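Peptide chain release factor subunit 1 (Aeropyrum pernix, PDB 3AGK) probably directs the termination of protein synthesis in response to the stop codons UAA, UAG and UGA. Local coordinates at residues 238-242 and 243-247. Sequence-based numbering, arbitrary orientation.
Sequences NYLDY and RLKKI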
loop_
_atom_site.group_PDB
_atom_site.type_symbol
_atom_site.label_atom_id
_atom_site.label_comp_id
_atom_site.label_asym_id
_atom_site.label_seq_id
_atom_site.Cartn_x
_atom_site.Cartn_y
_atom_site.Cartn_z
ATOM N N ASN A 238 -26.448 -5.563 -11.905
ATOM C CA ASN A 238 -25.473 -6.653 -11.949
ATOM C C ASN A 238 -24.042 -6.184 -12.139
ATOM O O ASN A 238 -23.119 -6.995 -12.294
ATOM C CB ASN A 238 -25.833 -7.630 -13.077
ATOM C CG ASN A 238 -26.831 -8.661 -12.635
ATOM O OD1 ASN A 238 -27.135 -8.762 -11.439
ATOM N ND2 ASN A 238 -27.359 -9.441 -13.590
ATOM N N TYR A 239 -23.862 -4.872 -12.132
ATOM C CA TYR A 239 -22.582 -4.278 -12.506
ATOM C C TYR A 239 -21.406 -4.764 -11.677
ATOM O O TYR A 239 -20.342 -5.099 -12.216
ATOM C CB TYR A 239 -22.706 -2.755 -12.473
ATOM C CG TYR A 239 -23.959 -2.328 -13.219
ATOM C CD1 TYR A 239 -25.048 -1.787 -12.550
ATOM C CD2 TYR A 239 -24.069 -2.530 -14.600
ATOM C CE1 TYR A 239 -26.211 -1.429 -13.242
ATOM C CE2 TYR A 239 -25.215 -2.160 -15.301
ATOM C CZ TYR A 239 -26.282 -1.619 -14.615
ATOM O OH TYR A 239 -27.415 -1.258 -15.289
ATOM N N LEU A 240 -21.602 -4.813 -10.370
ATOM C CA LEU A 240 -20.521 -5.125 -9.454
ATOM C C LEU A 240 -20.399 -6.635 -9.268
ATOM O O LEU A 240 -21.381 -7.305 -8.943
ATOM C CB LEU A 240 -20.791 -4.446 -8.118
ATOM C CG LEU A 240 -19.598 -4.080 -7.242
ATOM C CD1 LEU A 240 -18.615 -3.223 -8.023
ATOM C CD2 LEU A 240 -20.073 -3.369 -5.969
ATOM N N ASP A 241 -19.201 -7.172 -9.494
ATOM C CA ASP A 241 -18.929 -8.585 -9.221
ATOM C C ASP A 241 -19.462 -8.996 -7.840
ATOM O O ASP A 241 -19.309 -8.266 -6.866
ATOM C CB ASP A 241 -17.424 -8.881 -9.310
ATOM C CG ASP A 241 -17.101 -10.368 -9.115
ATOM O OD1 ASP A 241 -16.637 -11.006 -10.079
ATOM O OD2 ASP A 241 -17.306 -10.904 -8.005
ATOM N N TYR A 242 -20.073 -10.175 -7.773
ATOM C CA TYR A 242 -20.655 -10.685 -6.538
ATOM C C TYR A 242 -19.663 -10.785 -5.370
ATOM O O TYR A 242 -20.056 -10.599 -4.215
ATOM C CB TYR A 242 -21.313 -12.051 -6.774
ATOM C CG TYR A 242 -20.328 -13.193 -6.924
ATOM C CD1 TYR A 242 -19.717 -13.458 -8.148
ATOM C CD2 TYR A 242 -20.020 -14.016 -5.850
ATOM C CE1 TYR A 242 -18.815 -14.513 -8.292
ATOM C CE2 TYR A 242 -19.123 -15.071 -5.983
ATOM C CZ TYR A 242 -18.522 -15.312 -7.206
ATOM O OH TYR A 242 -17.635 -16.355 -7.338
ATOM N N ARG A 243 -18.392 -11.091 -5.654
ATOM C CA ARG A 243 -17.376 -11.100 -4.590
ATOM C C ARG A 243 -17.265 -9.744 -3.917
ATOM O O ARG A 243 -16.976 -9.668 -2.725
ATOM C CB ARG A 243 -15.999 -11.525 -5.098
ATOM C CG ARG A 243 -15.924 -12.974 -5.503
ATOM C CD ARG A 243 -15.832 -13.077 -6.996
ATOM N NE ARG A 243 -14.547 -13.596 -7.427
ATOM C CZ ARG A 243 -14.146 -13.601 -8.690
ATOM N NH1 ARG A 243 -12.960 -14.094 -9.017
ATOM N NH2 ARG A 243 -14.932 -13.100 -9.626
ATOM N N LEU A 244 -17.487 -8.673 -4.680
ATOM C CA LEU A 244 -17.455 -7.335 -4.100
ATOM C C LEU A 244 -18.795 -6.992 -3.449
ATOM O O LEU A 244 -18.857 -6.323 -2.407
ATOM C CB LEU A 244 -17.102 -6.301 -5.162
ATOM C CG LEU A 244 -15.722 -6.445 -5.805
ATOM C CD1 LEU A 244 -15.423 -5.233 -6.672
ATOM C CD2 LEU A 244 -14.660 -6.604 -4.732
ATOM N N LYS A 245 -19.876 -7.446 -4.073
ATOM C CA LYS A 245 -21.189 -7.186 -3.524
ATOM C C LYS A 245 -21.278 -7.740 -2.091
ATOM O O LYS A 245 -21.853 -7.105 -1.205
ATOM C CB LYS A 245 -22.260 -7.796 -4.416
ATOM C CG LYS A 245 -22.813 -6.857 -5.503
ATOM C CD LYS A 245 -24.291 -6.592 -5.188
ATOM C CE LYS A 245 -25.044 -5.934 -6.314
ATOM N NZ LYS A 245 -25.583 -6.915 -7.269
ATOM N N LYS A 246 -20.700 -8.923 -1.879
ATOM C CA LYS A 246 -20.691 -9.576 -0.567
ATOM C C LYS A 246 -20.189 -8.696 0.581
ATOM O O LYS A 246 -20.653 -8.822 1.713
ATOM C CB LYS A 246 -19.835 -10.843 -0.611
ATOM C CG LYS A 246 -19.647 -11.485 0.752
ATOM C CD LYS A 246 -18.802 -12.735 0.672
ATOM C CE LYS A 246 -18.562 -13.301 2.056
ATOM N NZ LYS A 246 -17.857 -14.609 1.988
ATOM N N ILE A 247 -19.229 -7.822 0.285
ATOM C CA ILE A 247 -18.543 -7.041 1.322
ATOM C C ILE A 247 -18.788 -5.553 1.143
ATOM O O ILE A 247 -17.974 -4.715 1.539
ATOM C CB ILE A 247 -17.024 -7.309 1.332
ATOM C CG1 ILE A 247 -16.427 -7.019 -0.042
ATOM C CG2 ILE A 247 -16.732 -8.767 1.737
ATOM C CD1 ILE A 247 -14.925 -7.082 -0.061
HETATM O O HOH W 1 -23.907 -8.230 -9.211
#
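D241 and R243 meet at the start of the short helix 242-245, which follows helix 230-236 in eRF1 domain 2 and has the aspartate as its N-cap residue. OD2 of D241 accepts from the backbone N of R243, the capping bond, but is modelled rather close to a neighbouring atom, which calls for some caution. With CG anti to the backbone N (chi1 -177°), the carboxylate stands beside the carbonyl carbon, facing R243, and its other oxygen, OD1, lies at the edge of the R243 guanidinium, 2.7 Å from NH2. The hydrogen bond within this salt bridge is weak, bent to 126° at the hydrogen. The guanidinium has a second acidic partner, E215 at the end of the long helix 188-215, through NH1, so the arginine ties the cap to that helix.

On its way there the R243 chain, bent at chi2 and chi3, passes over one face of the Y242 ring. Its CD sits 3.8 Å from the ring centroid in a CH-pi contact, displaced toward the CZ side of the ring. With an alanine here, the ring face is likely to lose its aliphatic cover, and D241 and E215 their common positive partner.

CG of L240 packs against CB of L244 at 3.9 Å, the two side chains crossing at about a right angle, and L244 continues onto L210 and V211 of helix 188-215. K245 turns back along the preceding loop: its CG rests 3.8 Å from the L240 carbonyl O, and its NZ bonds to the G237 carbonyl and donates to a water that in turn donates to L240 O. The first turn closes on D241 O, which accepts from L244 N at 2.9 Å and from K245 N at 3.0 Å.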